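Local coordinates for type IV pilus secretin PilQ family protein (Vibrio cholerae, PDB 6W6M) that probably forms the outer-membrane channel through which the type IV competence pilus passes during DNA uptake for natural transformation, at residues 319-324 and 474-479; 325-330 and 482-487; 420-425 and 460-465; 488-493 and 497-502; 504-509 and 560-565. All blocks are in the same frame, centred on the assembly; numbering follows the deposited sequence.

Interaction 1: 319-324 and 474-479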
# COMPACT_ATOMS: atom_id res chain seq x y z
N LYS A 319 41.92 -20.86 32.64
CA LYS A 319 43.19 -20.88 31.93
C LYS A 319 43.16 -19.91 30.75
O LYS A 319 42.11 -19.44 30.32
CB LYS A 319 43.50 -22.29 31.44
CG LYS A 319 43.75 -23.30 32.52
CD LYS A 319 45.02 -22.99 33.25
CE LYS A 319 45.42 -24.15 34.13
NZ LYS A 319 45.75 -25.35 33.34
N GLN A 320 44.33 -19.65 30.19
CA GLN A 320 44.48 -18.78 29.03
C GLN A 320 45.30 -19.48 27.97
O GLN A 320 46.24 -20.21 28.28
CB GLN A 320 45.13 -17.47 29.41
CG GLN A 320 44.29 -16.62 30.29
CD GLN A 320 45.00 -15.38 30.69
OE1 GLN A 320 44.38 -14.37 31.01
NE2 GLN A 320 46.32 -15.43 30.69
N VAL A 321 44.94 -19.24 26.72
CA VAL A 321 45.56 -19.91 25.58
C VAL A 321 46.08 -18.85 24.61
O VAL A 321 45.49 -17.78 24.47
CB VAL A 321 44.56 -20.85 24.87
CG1 VAL A 321 45.17 -21.43 23.63
CG2 VAL A 321 44.14 -21.95 25.79
N GLN A 322 47.18 -19.18 23.95
CA GLN A 322 47.80 -18.35 22.93
C GLN A 322 47.77 -19.09 21.60
O GLN A 322 48.28 -20.20 21.51
CB GLN A 322 49.24 -18.04 23.33
CG GLN A 322 50.00 -17.19 22.36
CD GLN A 322 51.46 -17.08 22.73
OE1 GLN A 322 51.83 -17.28 23.89
NE2 GLN A 322 52.30 -16.78 21.75
N ILE A 323 47.18 -18.47 20.58
CA ILE A 323 46.99 -19.11 19.29
C ILE A 323 47.73 -18.33 18.21
O ILE A 323 47.67 -17.10 18.17
CB ILE A 323 45.49 -19.26 18.92
CG1 ILE A 323 44.79 -20.21 19.89
CG2 ILE A 323 45.32 -19.81 17.52
CD1 ILE A 323 44.01 -19.51 20.96
N GLU A 324 48.48 -19.04 17.38
CA GLU A 324 49.24 -18.40 16.32
C GLU A 324 49.13 -19.10 14.97
O GLU A 324 49.54 -20.24 14.82
CB GLU A 324 50.71 -18.28 16.71
CG GLU A 324 51.54 -17.54 15.67
CD GLU A 324 52.98 -17.38 16.08
OE1 GLU A 324 53.35 -17.88 17.16
OE2 GLU A 324 53.75 -16.76 15.31
N ASN A 474 46.05 -32.95 27.92
CA ASN A 474 47.01 -32.00 27.35
C ASN A 474 46.78 -31.79 25.85
O ASN A 474 47.66 -32.02 25.02
CB ASN A 474 48.44 -32.49 27.62
CG ASN A 474 49.40 -31.35 27.90
OD1 ASN A 474 49.09 -30.42 28.63
ND2 ASN A 474 50.58 -31.42 27.30
N ARG A 475 45.58 -31.34 25.51
CA ARG A 475 45.18 -31.20 24.12
C ARG A 475 44.15 -30.08 23.98
O ARG A 475 43.48 -29.72 24.94
CB ARG A 475 44.57 -32.49 23.58
CG ARG A 475 45.56 -33.56 23.21
CD ARG A 475 44.79 -34.79 22.83
NE ARG A 475 45.64 -35.85 22.30
CZ ARG A 475 45.17 -37.01 21.87
NH1 ARG A 475 46.00 -37.93 21.40
NH2 ARG A 475 43.87 -37.24 21.91
N LEU A 476 44.03 -29.55 22.76
CA LEU A 476 43.10 -28.48 22.46
C LEU A 476 42.18 -28.88 21.31
O LEU A 476 42.60 -29.56 20.37
CB LEU A 476 43.84 -27.20 22.06
CG LEU A 476 44.52 -26.25 23.03
CD1 LEU A 476 43.57 -25.79 24.08
CD2 LEU A 476 45.76 -26.85 23.64
N VAL A 477 40.93 -28.44 21.39
CA VAL A 477 39.98 -28.51 20.29
C VAL A 477 39.76 -27.08 19.84
O VAL A 477 39.32 -26.24 20.63
CB VAL A 477 38.66 -29.18 20.69
CG1 VAL A 477 37.69 -29.11 19.54
CG2 VAL A 477 38.88 -30.60 21.10
N LEU A 478 40.07 -26.78 18.58
CA LEU A 478 39.99 -25.41 18.07
C LEU A 478 38.92 -25.30 17.00
O LEU A 478 38.91 -26.08 16.04
CB LEU A 478 41.33 -24.97 17.50
CG LEU A 478 42.54 -24.83 18.43
CD1 LEU A 478 43.77 -24.53 17.64
CD2 LEU A 478 42.32 -23.76 19.47
N ASP A 479 38.02 -24.32 17.15
CA ASP A 479 37.11 -23.89 16.05
C ASP A 479 37.72 -22.68 15.32
O ASP A 479 37.77 -21.60 15.92
CB ASP A 479 35.72 -23.53 16.59
CG ASP A 479 34.87 -24.75 16.93
OD1 ASP A 479 35.18 -25.84 16.42
OD2 ASP A 479 33.91 -24.58 17.71
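Val321 and Ile323 meet Leu476 and Leu478 in two successive pairs, carbon against carbon, with no hydrogen bond between the segments. In the first pair CG2 of Val321 lies 4.2 Å from CD1 of Leu476. The valine holds its other methyl, CG1, anti to the backbone N (chi1 175°), which leaves CG2 as the branch that meets the leucine. In the second pair CG1 of Ile323 is 4.3 Å from CD2 of Leu478. Here the isoleucine touches with the middle of its longer branch and not with CD1, while the leucine uses one of its terminal methyls. The backbones stand well apart, with 9.4 Å between the CA atoms of Val321 and Leu476 and 9.5 Å between those of Ile323 and Leu478. Such spacing, with alternate residues pointing inward from each strand, marks the face-to-face packing of two sheets and not neighbours within one. It fits the double-walled beta-barrel of secretins, strand 320-347 belonging to the outer wall and strand 475-493 to the inner. The layer between them is apolar and buried, and Ile470 of the adjacent inner strand joins it by touching both Val321 and Leu476. On the other face of the outer strand, Gln322 and Glu324 lie against Arg425, whereas Gln320 reaches a neighbouring subunit, where its OE1 accepts a weak hydrogen bond from Leu511 N.

Interaction 2: 325-330 and 482-487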
# COMPACT_ATOMS: atom_id res chain seq x y z
N ALA A 325 48.58 -18.38 14.00
CA ALA A 325 48.41 -18.88 12.65
C ALA A 325 49.58 -18.44 11.77
O ALA A 325 50.26 -17.47 12.06
CB ALA A 325 47.09 -18.42 12.05
N ARG A 326 49.81 -19.17 10.69
CA ARG A 326 50.91 -18.85 9.80
C ARG A 326 50.55 -19.20 8.36
O ARG A 326 50.30 -20.36 8.06
CB ARG A 326 52.18 -19.59 10.20
CG ARG A 326 53.43 -18.95 9.71
CD ARG A 326 54.61 -19.85 9.86
NE ARG A 326 55.85 -19.13 9.63
CZ ARG A 326 56.90 -19.64 9.00
NH1 ARG A 326 56.84 -20.87 8.51
NH2 ARG A 326 57.99 -18.91 8.83
N ILE A 327 50.54 -18.20 7.49
CA ILE A 327 50.17 -18.38 6.09
C ILE A 327 51.41 -18.14 5.25
O ILE A 327 52.03 -17.07 5.35
CB ILE A 327 49.04 -17.43 5.68
CG1 ILE A 327 47.76 -17.78 6.43
CG2 ILE A 327 48.80 -17.49 4.19
CD1 ILE A 327 46.69 -16.77 6.29
N VAL A 328 51.77 -19.12 4.42
CA VAL A 328 52.99 -19.05 3.62
C VAL A 328 52.63 -19.29 2.16
O VAL A 328 51.85 -20.19 1.84
CB VAL A 328 54.03 -20.08 4.09
CG1 VAL A 328 55.31 -19.92 3.33
CG2 VAL A 328 54.29 -19.92 5.56
N THR A 329 53.21 -18.49 1.26
CA THR A 329 53.00 -18.74 -0.16
C THR A 329 54.28 -18.52 -0.96
O THR A 329 55.07 -17.62 -0.66
CB THR A 329 51.89 -17.86 -0.74
OG1 THR A 329 51.59 -18.30 -2.07
CG2 THR A 329 52.30 -16.43 -0.80
N VAL A 330 54.47 -19.36 -1.97
CA VAL A 330 55.67 -19.35 -2.82
C VAL A 330 55.25 -19.44 -4.28
O VAL A 330 54.37 -20.22 -4.64
CB VAL A 330 56.62 -20.52 -2.45
CG1 VAL A 330 57.76 -20.59 -3.41
CG2 VAL A 330 57.14 -20.37 -1.05
N VAL A 482 40.44 -18.69 9.32
CA VAL A 482 41.63 -17.86 8.94
C VAL A 482 41.46 -17.36 7.50
O VAL A 482 41.32 -18.21 6.61
CB VAL A 482 42.93 -18.68 9.08
CG1 VAL A 482 44.15 -17.87 8.69
CG2 VAL A 482 43.09 -19.27 10.47
N THR A 483 41.47 -16.04 7.27
CA THR A 483 41.29 -15.53 5.92
C THR A 483 42.37 -14.52 5.56
O THR A 483 43.00 -13.92 6.43
CB THR A 483 39.92 -14.85 5.70
OG1 THR A 483 39.98 -13.48 6.09
CG2 THR A 483 38.82 -15.53 6.48
N GLN A 484 42.55 -14.32 4.25
CA GLN A 484 43.46 -13.31 3.72
C GLN A 484 42.92 -12.78 2.40
O GLN A 484 43.22 -13.35 1.35
CB GLN A 484 44.84 -13.90 3.53
CG GLN A 484 45.88 -12.87 3.24
CD GLN A 484 47.22 -13.47 2.99
OE1 GLN A 484 48.23 -12.85 3.23
NE2 GLN A 484 47.23 -14.69 2.49
N ASP A 485 42.18 -11.68 2.44
CA ASP A 485 41.56 -11.10 1.25
C ASP A 485 42.21 -9.77 0.89
O ASP A 485 42.85 -9.13 1.71
CB ASP A 485 40.06 -10.89 1.45
CG ASP A 485 39.39 -12.06 2.10
OD1 ASP A 485 39.77 -13.21 1.83
OD2 ASP A 485 38.48 -11.82 2.91
N ARG A 486 42.01 -9.37 -0.36
CA ARG A 486 42.55 -8.12 -0.88
C ARG A 486 41.53 -7.47 -1.79
O ARG A 486 40.51 -8.06 -2.13
CB ARG A 486 43.80 -8.39 -1.70
CG ARG A 486 45.00 -8.87 -0.91
CD ARG A 486 46.12 -9.27 -1.86
NE ARG A 486 45.73 -10.40 -2.70
CZ ARG A 486 46.51 -10.96 -3.62
NH1 ARG A 486 47.73 -10.48 -3.84
NH2 ARG A 486 46.07 -11.99 -4.32
N ARG A 487 41.82 -6.24 -2.20
CA ARG A 487 40.95 -5.50 -3.10
C ARG A 487 41.39 -5.80 -4.52
O ARG A 487 42.58 -5.72 -4.83
CB ARG A 487 41.01 -4.00 -2.80
CG ARG A 487 40.40 -3.13 -3.84
CD ARG A 487 40.88 -1.72 -3.71
NE ARG A 487 40.27 -0.86 -4.71
CZ ARG A 487 40.56 0.42 -4.87
NH1 ARG A 487 41.46 0.99 -4.09
NH2 ARG A 487 39.96 1.12 -5.82
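Ala325 opens the contact, its CB facing CG2 of Val482 at 4.4 Å, a loose methyl-to-methyl approach where the CA atoms of the two residues are 7.8 Å apart. Two residues on, Ile327 does most of the work and uses both its branches. CG1 sits beside the backbone N (chi1 -66°), which sends the longer branch one way and CG2 the other. CD1, at the end of the longer branch, comes 3.7 Å from CG1 of Val482, and the two side chains lie alongside one another, pointing opposite ways. The short segments 325-330 and 482-484 approach to 9.1 Å between axes, and their N-to-C directions differ by 39°, so they run in roughly the same sense in two stacked layers. These layers are the outer and inner walls of the secretin beta-barrel, and Ile327 projects from the outer one. Its second branch, CG2, lies 3.6 Å from NE2 of Gln484, a van der Waals contact between a methyl and an amide nitrogen. Gln484 gets there with an extended chain whose CG is anti to the backbone N (chi1 -169°). The same NE2 gives a weak hydrogen bond to OE1 of Gln504 on the next inner strand, which supplies a polar partner for an amide set against an aliphatic side chain. Leu560 and Ile562, from strand 549-568, also touch Ile327, while Leu464 packs on Val482.

Interaction 3: 420-425 and 460-465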
# COMPACT_ATOMS: atom_id res chain seq x y z
N ILE A 420 55.86 -14.96 0.36
CA ILE A 420 55.19 -14.12 1.35
C ILE A 420 54.88 -14.94 2.59
O ILE A 420 54.52 -16.12 2.49
CB ILE A 420 53.91 -13.49 0.78
CG1 ILE A 420 54.26 -12.51 -0.33
CG2 ILE A 420 53.15 -12.78 1.85
CD1 ILE A 420 53.08 -12.05 -1.11
N ILE A 421 55.02 -14.32 3.76
CA ILE A 421 54.74 -14.94 5.06
C ILE A 421 53.92 -13.97 5.90
O ILE A 421 54.27 -12.79 6.01
CB ILE A 421 56.03 -15.30 5.80
CG1 ILE A 421 56.79 -16.39 5.07
CG2 ILE A 421 55.73 -15.75 7.21
CD1 ILE A 421 58.15 -16.61 5.59
N SER A 422 52.85 -14.46 6.52
CA SER A 422 52.11 -13.63 7.47
C SER A 422 51.66 -14.47 8.64
O SER A 422 51.23 -15.60 8.46
CB SER A 422 50.91 -12.94 6.81
OG SER A 422 49.96 -13.87 6.36
N SER A 423 51.75 -13.93 9.85
CA SER A 423 51.39 -14.67 11.06
C SER A 423 50.75 -13.78 12.10
O SER A 423 51.44 -13.01 12.79
CB SER A 423 52.61 -15.38 11.63
OG SER A 423 53.57 -14.45 12.05
N PRO A 424 49.42 -13.86 12.28
CA PRO A 424 48.78 -13.22 13.44
C PRO A 424 48.79 -14.07 14.71
O PRO A 424 48.93 -15.28 14.64
CB PRO A 424 47.36 -12.96 12.93
CG PRO A 424 47.15 -13.95 11.87
CD PRO A 424 48.45 -14.21 11.23
N ARG A 425 48.64 -13.44 15.87
CA ARG A 425 48.60 -14.14 17.15
C ARG A 425 47.50 -13.56 18.02
O ARG A 425 47.08 -12.42 17.83
CB ARG A 425 49.90 -14.03 17.94
CG ARG A 425 51.14 -14.08 17.15
CD ARG A 425 52.15 -13.16 17.76
NE ARG A 425 52.28 -13.37 19.19
CZ ARG A 425 53.14 -12.71 19.95
NH1 ARG A 425 53.20 -12.95 21.25
NH2 ARG A 425 53.93 -11.80 19.41
N ALA A 460 37.82 -6.68 3.44
CA ALA A 460 38.94 -7.29 2.74
C ALA A 460 40.11 -7.21 3.71
O ALA A 460 40.86 -6.23 3.71
CB ALA A 460 39.22 -6.58 1.44
N VAL A 461 40.25 -8.23 4.56
CA VAL A 461 41.14 -8.20 5.70
C VAL A 461 41.96 -9.49 5.75
O VAL A 461 41.62 -10.49 5.13
CB VAL A 461 40.37 -8.02 7.03
CG1 VAL A 461 39.68 -6.69 7.08
CG2 VAL A 461 39.38 -9.14 7.23
N LEU A 462 43.09 -9.42 6.46
CA LEU A 462 43.79 -10.63 6.94
C LEU A 462 43.38 -10.89 8.39
O LEU A 462 43.78 -10.11 9.26
CB LEU A 462 45.30 -10.39 6.82
CG LEU A 462 46.18 -11.26 7.72
CD1 LEU A 462 46.40 -12.63 7.10
CD2 LEU A 462 47.52 -10.58 7.98
N SER A 463 42.60 -11.95 8.63
CA SER A 463 41.92 -12.10 9.91
C SER A 463 42.07 -13.49 10.48
O SER A 463 42.15 -14.49 9.76
CB SER A 463 40.45 -11.77 9.79
OG SER A 463 39.78 -12.67 8.94
N LEU A 464 42.07 -13.54 11.81
CA LEU A 464 42.02 -14.78 12.58
C LEU A 464 40.86 -14.72 13.56
O LEU A 464 40.71 -13.74 14.29
CB LEU A 464 43.32 -15.02 13.33
CG LEU A 464 43.39 -16.25 14.23
CD1 LEU A 464 43.24 -17.53 13.45
CD2 LEU A 464 44.69 -16.25 15.01
N LYS A 465 40.05 -15.78 13.58
CA LYS A 465 38.87 -15.87 14.43
C LYS A 465 38.86 -17.24 15.08
O LYS A 465 38.83 -18.25 14.38
CB LYS A 465 37.61 -15.69 13.59
CG LYS A 465 36.60 -14.76 14.16
CD LYS A 465 35.60 -14.41 13.11
CE LYS A 465 36.30 -13.89 11.88
NZ LYS A 465 37.21 -12.76 12.20
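Pro424 and Leu464 bring the two backbones to 7.0 Å between their CA atoms, and no hydrogen bond crosses, so the strands face each other as members of different sheets. The proline ring meets the leucine near its root: CG of Pro424 is 4.2 Å from CB of Leu464. Two residues earlier, the hydroxyl of Ser422 turns to the inner strand, where its OG lies 3.8 Å from CD1 of Leu462, a non-bonded approach of oxygen to methyl. A chi1 of 158° swings CG of Leu462 away from the backbone N and carries that methyl across. Ser422 and Pro424 alternate with Ser423, whose CB points the other way, as Leu462 and Leu464 alternate with Ser463, which makes this one more zone where the outer and inner walls of the secretin double barrel press together. All four touching residues are buried. The outer strand is also a subunit boundary, since residues 420-425 pair antiparallel with a strand of a neighbouring subunit. Leu462 packs on Gln525 of that same neighbour, so the inner wall of one subunit bears on the next. On the inner strand's other face, Ser463 OG is hydrogen-bonded to OG1 of Thr483.

Interaction 4: 488-493 and 497-502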
# COMPACT_ATOMS: atom_id res chain seq x y z
N GLY A 488 40.45 -6.16 -5.38
CA GLY A 488 40.73 -6.55 -6.74
C GLY A 488 40.40 -5.46 -7.74
O GLY A 488 40.34 -4.27 -7.42
N GLU A 489 40.18 -5.88 -8.98
CA GLU A 489 39.87 -4.96 -10.05
C GLU A 489 38.47 -4.39 -9.89
O GLU A 489 37.67 -4.86 -9.09
CB GLU A 489 40.01 -5.65 -11.40
CG GLU A 489 41.41 -6.03 -11.73
CD GLU A 489 41.52 -6.78 -13.03
OE1 GLU A 489 40.46 -7.15 -13.59
OE2 GLU A 489 42.65 -6.99 -13.51
N THR A 490 38.17 -3.38 -10.69
CA THR A 490 36.86 -2.73 -10.69
C THR A 490 36.14 -3.19 -11.95
O THR A 490 36.51 -2.81 -13.06
CB THR A 490 36.99 -1.21 -10.61
OG1 THR A 490 37.75 -0.73 -11.72
CG2 THR A 490 37.66 -0.80 -9.33
N VAL A 491 35.15 -4.05 -11.76
CA VAL A 491 34.34 -4.62 -12.84
C VAL A 491 33.16 -3.72 -13.16
O VAL A 491 32.87 -2.77 -12.42
CB VAL A 491 33.88 -6.04 -12.47
CG1 VAL A 491 35.08 -6.93 -12.35
CG2 VAL A 491 33.10 -6.04 -11.19
N LYS A 492 32.47 -4.04 -14.25
CA LYS A 492 31.31 -3.25 -14.74
C LYS A 492 30.00 -3.91 -14.28
O LYS A 492 29.85 -5.12 -14.51
CB LYS A 492 31.35 -3.17 -16.27
CG LYS A 492 32.50 -2.36 -16.86
CD LYS A 492 32.50 -2.34 -18.37
CE LYS A 492 33.64 -1.52 -18.94
NZ LYS A 492 33.62 -1.53 -20.43
N THR A 493 29.11 -3.13 -13.66
CA THR A 493 27.81 -3.66 -13.16
C THR A 493 26.68 -2.75 -13.65
O THR A 493 26.65 -1.58 -13.24
CB THR A 493 27.79 -3.74 -11.62
OG1 THR A 493 27.48 -2.45 -11.10
CG2 THR A 493 29.09 -4.23 -11.03
N GLU A 497 29.81 0.76 -12.04
CA GLU A 497 30.97 -0.05 -11.73
C GLU A 497 31.00 -0.33 -10.24
O GLU A 497 30.33 0.33 -9.45
CB GLU A 497 32.26 0.61 -12.17
CG GLU A 497 32.38 0.73 -13.65
CD GLU A 497 33.62 1.45 -14.07
OE1 GLU A 497 34.29 2.02 -13.18
OE2 GLU A 497 33.94 1.43 -15.27
N ALA A 498 31.80 -1.32 -9.86
CA ALA A 498 31.97 -1.69 -8.46
C ALA A 498 33.31 -2.39 -8.33
O ALA A 498 33.98 -2.68 -9.32
CB ALA A 498 30.80 -2.55 -7.98
N VAL A 499 33.70 -2.69 -7.10
CA VAL A 499 35.02 -3.23 -6.78
C VAL A 499 34.87 -4.70 -6.44
O VAL A 499 33.96 -5.07 -5.69
CB VAL A 499 35.67 -2.46 -5.62
CG1 VAL A 499 37.11 -2.88 -5.44
CG2 VAL A 499 35.59 -0.98 -5.84
N SER A 500 35.75 -5.54 -6.97
CA SER A 500 35.76 -6.96 -6.67
C SER A 500 36.85 -7.28 -5.64
O SER A 500 37.73 -6.47 -5.36
CB SER A 500 35.96 -7.77 -7.95
OG SER A 500 37.21 -7.52 -8.53
N ILE A 501 36.78 -8.48 -5.08
CA ILE A 501 37.64 -8.89 -3.97
C ILE A 501 38.28 -10.23 -4.30
O ILE A 501 37.62 -11.11 -4.86
CB ILE A 501 36.83 -8.97 -2.66
CG1 ILE A 501 36.36 -7.58 -2.25
CG2 ILE A 501 37.65 -9.59 -1.55
CD1 ILE A 501 35.36 -7.57 -1.14
N ASP A 502 39.56 -10.38 -3.96
CA ASP A 502 40.29 -11.63 -4.12
C ASP A 502 40.51 -12.28 -2.76
O ASP A 502 41.05 -11.65 -1.86
CB ASP A 502 41.64 -11.39 -4.78
CG ASP A 502 41.52 -11.03 -6.23
OD1 ASP A 502 40.44 -11.23 -6.81
OD2 ASP A 502 42.51 -10.54 -6.80
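Gly488 to Thr493 and Glu497 to Asp502 form the tip of a beta hairpin that leaves the inner wall toward the channel axis, an arrangement consistent with the gate of secretins. Hydrogen bonds come first. The carbonyl oxygen of Glu489 accepts twice from Ser500: from its backbone N at 2.9 Å, nearly along the C=O axis, and from its OG at 2.8 Å, well off that axis (C=O...donor angle 128°). Ala498 N bonds Val491 O at 3.1 Å. Gly488 N reaches Ser500 O at 2.7 Å, one residue out of the register set by Lys492 and Glu497, so the pairing slips there much as in a beta bulge. Apolar contacts are sparser. CG2 of Thr490 lies 4.1 Å from CG2 of Val499, and CG2 of Thr493 lies 3.9 Å from CB of Ala498. Among the charged groups, Glu489 OE1 forms a salt bridge with NH1 of Arg487 of a neighbouring subunit. Within the chain, NZ of Lys492 and OE2 of Glu497 are 6.0 Å apart and not in contact. Ser500 OG can reach Glu489 O because chi1 of 64° sets it between its own backbone N and carbonyl carbon.

Interaction 5: 504-509 and 560-565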
# COMPACT_ATOMS: atom_id res chain seq x y z
N GLN A 504 41.20 -15.82 0.03
CA GLN A 504 41.68 -17.13 0.45
C GLN A 504 41.09 -17.41 1.82
O GLN A 504 41.23 -16.58 2.71
CB GLN A 504 43.19 -17.20 0.55
CG GLN A 504 43.91 -17.09 -0.73
CD GLN A 504 45.40 -17.09 -0.55
OE1 GLN A 504 45.90 -16.74 0.51
NE2 GLN A 504 46.12 -17.50 -1.57
N ARG A 505 40.44 -18.55 1.99
CA ARG A 505 39.70 -18.81 3.22
C ARG A 505 39.82 -20.27 3.61
O ARG A 505 39.85 -21.16 2.76
CB ARG A 505 38.22 -18.44 3.07
CG ARG A 505 37.98 -16.97 3.06
CD ARG A 505 36.58 -16.61 2.64
NE ARG A 505 36.47 -15.16 2.52
CZ ARG A 505 35.42 -14.52 2.02
NH1 ARG A 505 34.37 -15.20 1.58
NH2 ARG A 505 35.42 -13.20 1.95
N ILE A 506 39.85 -20.51 4.91
CA ILE A 506 39.79 -21.86 5.44
C ILE A 506 39.08 -21.82 6.78
O ILE A 506 39.33 -20.94 7.61
CB ILE A 506 41.19 -22.50 5.52
CG1 ILE A 506 41.09 -23.96 5.93
CG2 ILE A 506 42.10 -21.75 6.46
CD1 ILE A 506 42.34 -24.71 5.74
N GLY A 507 38.16 -22.75 6.97
CA GLY A 507 37.41 -22.88 8.20
C GLY A 507 37.27 -24.32 8.62
O GLY A 507 36.86 -25.16 7.82
N THR A 508 37.59 -24.64 9.87
CA THR A 508 37.64 -26.03 10.29
C THR A 508 37.41 -26.16 11.79
O THR A 508 37.25 -25.17 12.51
CB THR A 508 39.00 -26.69 9.97
OG1 THR A 508 40.07 -26.00 10.62
CG2 THR A 508 39.25 -26.74 8.50
N GLN A 509 37.40 -27.41 12.24
CA GLN A 509 37.54 -27.77 13.64
C GLN A 509 38.62 -28.84 13.73
O GLN A 509 38.54 -29.85 13.04
CB GLN A 509 36.23 -28.27 14.22
CG GLN A 509 36.29 -28.52 15.70
CD GLN A 509 34.94 -28.85 16.29
OE1 GLN A 509 33.93 -28.82 15.60
NE2 GLN A 509 34.93 -29.18 17.56
N LEU A 560 50.64 -22.84 -1.53
CA LEU A 560 50.12 -22.13 -0.33
C LEU A 560 49.95 -23.13 0.81
O LEU A 560 49.51 -24.26 0.54
CB LEU A 560 48.78 -21.47 -0.69
CG LEU A 560 47.85 -21.20 0.49
CD1 LEU A 560 48.15 -19.85 1.11
CD2 LEU A 560 46.40 -21.28 0.06
N LEU A 561 50.32 -22.73 2.02
CA LEU A 561 50.20 -23.57 3.21
C LEU A 561 49.72 -22.75 4.40
O LEU A 561 50.05 -21.57 4.54
CB LEU A 561 51.53 -24.22 3.58
CG LEU A 561 52.12 -25.24 2.60
CD1 LEU A 561 53.48 -25.66 3.06
CD2 LEU A 561 51.24 -26.44 2.48
N ILE A 562 48.94 -23.39 5.28
CA ILE A 562 48.45 -22.75 6.50
C ILE A 562 48.77 -23.61 7.71
O ILE A 562 48.42 -24.79 7.74
CB ILE A 562 46.94 -22.47 6.42
CG1 ILE A 562 46.65 -21.43 5.33
CG2 ILE A 562 46.42 -21.97 7.74
CD1 ILE A 562 45.22 -21.27 4.98
N PHE A 563 49.44 -23.03 8.70
CA PHE A 563 49.82 -23.70 9.95
C PHE A 563 49.12 -23.05 11.13
O PHE A 563 48.73 -21.89 11.09
CB PHE A 563 51.33 -23.62 10.22
CG PHE A 563 52.19 -24.17 9.14
CD1 PHE A 563 52.58 -23.38 8.08
CD2 PHE A 563 52.64 -25.46 9.19
CE1 PHE A 563 53.38 -23.87 7.09
CE2 PHE A 563 53.44 -25.96 8.20
CZ PHE A 563 53.81 -25.16 7.15
N VAL A 564 49.01 -23.80 12.23
CA VAL A 564 48.51 -23.27 13.49
C VAL A 564 49.22 -23.96 14.63
O VAL A 564 49.59 -25.13 14.54
CB VAL A 564 46.97 -23.41 13.61
CG1 VAL A 564 46.55 -24.85 13.61
CG2 VAL A 564 46.48 -22.73 14.84
N THR A 565 49.44 -23.21 15.72
CA THR A 565 50.08 -23.75 16.91
C THR A 565 49.55 -23.09 18.18
O THR A 565 49.75 -21.90 18.40
CB THR A 565 51.60 -23.61 16.83
OG1 THR A 565 52.19 -23.94 18.09
CG2 THR A 565 51.99 -22.21 16.45
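Ile506 holds CG1 anti to the backbone N (chi1 -174°), which places CG2 between N and the carbonyl carbon and presents that short branch to Ile562. The partner answers with its long branch, stretched out so that CD1 is anti to CA (chi2 169°). CD1 of Ile562 and CG2 of Ile506 come to 3.5 Å as the two side chains pass side by side. Gln504 meets Leu560 differently. Its chain is extended, and the amide at its end lies against two methyls: OE1 of Gln504 is 3.9 Å from CD1 of Leu560, and NE2 of Gln504 is 4.1 Å from CD2 of Leu560. The amide also has a polar partner elsewhere, NE2 giving a hydrogen bond to Gln438 OE1 of a neighbouring subunit. That bond would limit the amide's rotation while it rests on the leucine. The backbones are 8.8 Å apart at the CA atoms of Ile506 and Ile562, and the directions from CA of 504 to 506 and from 560 to 562 differ by 37°, as expected of two sheets laid over one another. Strand 496-513 is the last inner-wall strand of this chain, and residues 504-507 pair antiparallel with a strand of that neighbouring subunit. Strand 549-568 lies in the outer wall between 320-347 and 518-534, and Leu520 of the latter touches both Ile506 and Ile562.

In the fold
Interactions 1, 2, 3 and 5 all join the outer sheet, through strands 320-347, 404-429 and 549-568, to the inner four-stranded sheet. Between centres, interactions 2 and 3 are about 6 Å apart and 2 and 5 about 9 Å, whereas interaction 1 is about 21 Å from interaction 2 along the same two strands, 320-347 and 475-493. Along the chain interactions 1 and 2 cross, and interaction 3 is nested inside the loops they close; interactions 4 and 5 follow. Interaction 4 differs in lying within the inner sheet alone, its centre about 38 Å from that of interaction 1, at the hairpin end. The walls thus meet at several points along the barrel, from which the probable gate hairpin projects.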